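Local coordinates for protein lysozyme (Enterobacteria phage P1, PDB 1XJU) that degrades the peptidoglycan of the host cell wall as a signal-arrest-release endolysin, helping to lyse the cell and free mature phage particles, at residues M81-F86 and E144-L149. Sequence-based numbering, arbitrary orientation.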
loop_
_atom_site.group_PDB
_atom_site.type_symbol
_atom_site.label_atom_id
_atom_site.label_comp_id
_atom_site.label_asym_id
_atom_site.label_seq_id
_atom_site.Cartn_x
_atom_site.Cartn_y
_atom_site.Cartn_z
ATOM N N MET A 81 4.957 3.725 -3.689
ATOM C CA MET A 81 3.916 2.813 -4.140
ATOM C C MET A 81 4.127 1.407 -3.582
ATOM O O MET A 81 3.175 0.701 -3.234
ATOM C CB MET A 81 3.876 2.785 -5.678
ATOM C CG MET A 81 3.322 4.086 -6.265
ATOM S SD MET A 81 1.577 4.398 -5.855
ATOM C CE MET A 81 0.762 3.074 -6.794
ATOM N N THR A 82 5.372 0.982 -3.464
ATOM C CA THR A 82 5.693 -0.303 -2.875
ATOM C C THR A 82 5.245 -0.321 -1.425
ATOM O O THR A 82 4.660 -1.295 -0.959
ATOM C CB THR A 82 7.194 -0.611 -2.970
ATOM O OG1 THR A 82 7.547 -0.836 -4.356
ATOM C CG2 THR A 82 7.563 -1.878 -2.192
ATOM N N SER A 83 5.537 0.726 -0.682
ATOM C CA SER A 83 5.071 0.856 0.702
ATOM C C SER A 83 3.562 0.699 0.764
ATOM O O SER A 83 3.057 -0.057 1.612
ATOM C CB SER A 83 5.508 2.216 1.238
ATOM O OG SER A 83 4.922 2.485 2.514
ATOM N N ALA A 84 2.805 1.381 -0.097
ATOM C CA ALA A 84 1.362 1.284 -0.086
ATOM C C ALA A 84 0.920 -0.136 -0.400
ATOM O O ALA A 84 -0.009 -0.661 0.255
ATOM C CB ALA A 84 0.768 2.275 -1.080
ATOM N N ALA A 85 1.536 -0.775 -1.372
ATOM C CA ALA A 85 1.176 -2.134 -1.747
ATOM C C ALA A 85 1.501 -3.109 -0.601
ATOM O O ALA A 85 0.762 -4.059 -0.372
ATOM C CB ALA A 85 1.862 -2.540 -3.020
ATOM N N PHE A 86 2.595 -2.901 0.096
ATOM C CA PHE A 86 2.963 -3.741 1.234
ATOM C C PHE A 86 1.881 -3.653 2.294
ATOM O O PHE A 86 1.471 -4.655 2.891
ATOM C CB PHE A 86 4.304 -3.298 1.786
ATOM C CG PHE A 86 4.754 -4.053 2.994
ATOM C CD1 PHE A 86 4.457 -3.618 4.252
ATOM C CD2 PHE A 86 5.515 -5.219 2.850
ATOM C CE1 PHE A 86 4.874 -4.309 5.380
ATOM C CE2 PHE A 86 5.973 -5.901 3.980
ATOM C CZ PHE A 86 5.629 -5.428 5.251
ATOM N N GLU A 144 -0.264 10.005 3.472
ATOM C CA GLU A 144 0.269 11.365 3.231
ATOM C C GLU A 144 1.762 11.374 3.262
ATOM O O GLU A 144 2.420 12.045 2.439
ATOM C CB GLU A 144 -0.360 12.356 4.212
ATOM C CG GLU A 144 -1.862 12.494 4.001
ATOM C CD GLU A 144 -2.598 13.285 5.065
ATOM O OE1 GLU A 144 -1.961 13.606 6.082
ATOM O OE2 GLU A 144 -3.831 13.538 4.881
ATOM N N LYS A 145 2.380 10.626 4.140
ATOM C CA LYS A 145 3.809 10.529 4.153
ATOM C C LYS A 145 4.350 9.826 2.886
ATOM O O LYS A 145 5.338 10.270 2.276
ATOM C CB LYS A 145 4.311 9.779 5.387
ATOM C CG LYS A 145 4.120 10.530 6.660
ATOM C CD LYS A 145 4.559 9.784 7.860
ATOM C CE LYS A 145 4.280 10.622 9.104
ATOM N NZ LYS A 145 5.041 11.894 9.214
ATOM N N GLU A 146 3.700 8.771 2.444
ATOM C CA GLU A 146 4.058 8.175 1.175
ATOM C C GLU A 146 3.910 9.162 0.034
ATOM O O GLU A 146 4.793 9.204 -0.859
ATOM C CB GLU A 146 3.196 6.917 0.906
ATOM C CG GLU A 146 3.462 5.739 1.817
ATOM C CD GLU A 146 2.379 4.711 1.728
ATOM O OE1 GLU A 146 2.545 3.638 2.435
ATOM O OE2 GLU A 146 1.351 4.972 1.107
ATOM N N ARG A 147 2.856 9.943 0.014
ATOM C CA ARG A 147 2.633 10.914 -1.050
ATOM C C ARG A 147 3.759 11.924 -1.119
ATOM O O ARG A 147 4.223 12.243 -2.202
ATOM C CB ARG A 147 1.287 11.580 -0.874
ATOM C CG ARG A 147 1.039 12.790 -1.756
ATOM C CD ARG A 147 -0.242 13.510 -1.447
ATOM N NE ARG A 147 -0.089 14.276 -0.198
ATOM C CZ ARG A 147 -1.110 14.767 0.535
ATOM N NH1 ARG A 147 -0.843 15.363 1.693
ATOM N NH2 ARG A 147 -2.380 14.650 0.150
ATOM N N GLN A 148 4.221 12.409 0.009
ATOM C CA GLN A 148 5.308 13.373 -0.027
ATOM C C GLN A 148 6.585 12.766 -0.539
ATOM O O GLN A 148 7.308 13.461 -1.301
ATOM C CB GLN A 148 5.458 14.014 1.315
ATOM C CG GLN A 148 4.209 14.884 1.683
ATOM C CD GLN A 148 3.654 15.813 0.523
ATOM O OE1 GLN A 148 2.553 15.572 -0.007
ATOM N NE2 GLN A 148 4.426 16.843 0.136
ATOM N N LEU A 149 6.885 11.535 -0.171
ATOM C CA LEU A 149 8.016 10.864 -0.777
ATOM C C LEU A 149 7.837 10.732 -2.292
ATOM O O LEU A 149 8.722 11.085 -3.073
ATOM C CB LEU A 149 8.226 9.483 -0.164
ATOM C CG LEU A 149 9.265 8.625 -0.863
ATOM C CD1 LEU A 149 10.649 9.288 -0.864
ATOM C CD2 LEU A 149 9.350 7.243 -0.177
#
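S83 and E146 meet through a single hydrogen bond between two helices, 75-88 and 137-151, of the helical phage-lysozyme (glycosyl hydrolase 24) fold. S83 OG donates to E146 OE1 at 2.6 Å, reaching that oxygen on its anti side and 31° out of the carboxylate plane. S83 CA and E146 CA are the nearest CA pair across the two segments, 7.4 Å apart, and the glutamate side chain spans that distance: it runs extended beyond CG (chi2 166°), which carries the carboxylate to the S83-A84 backbone. There the packing is close, A84 CB lying 3.5 Å from E146 OE2. The buried carboxylate is also gripped by two arginines, R142 through OE1 and R143 through OE2, and R142 NH2 bonds S83 OG as well; these partners probably favour the ionised form of the acid. By contrast, the outer side of helix 137-151 is open to solvent, and K145 and Q148 are exposed. There the partly exposed R147 points NE at Q148 OE1, 2.9 Å away, with an N-H...O angle of 147°. Back inside, A84 N lies 3.4 Å from E146 OE1, but its N-H is too far off line for this to count as a hydrogen bond.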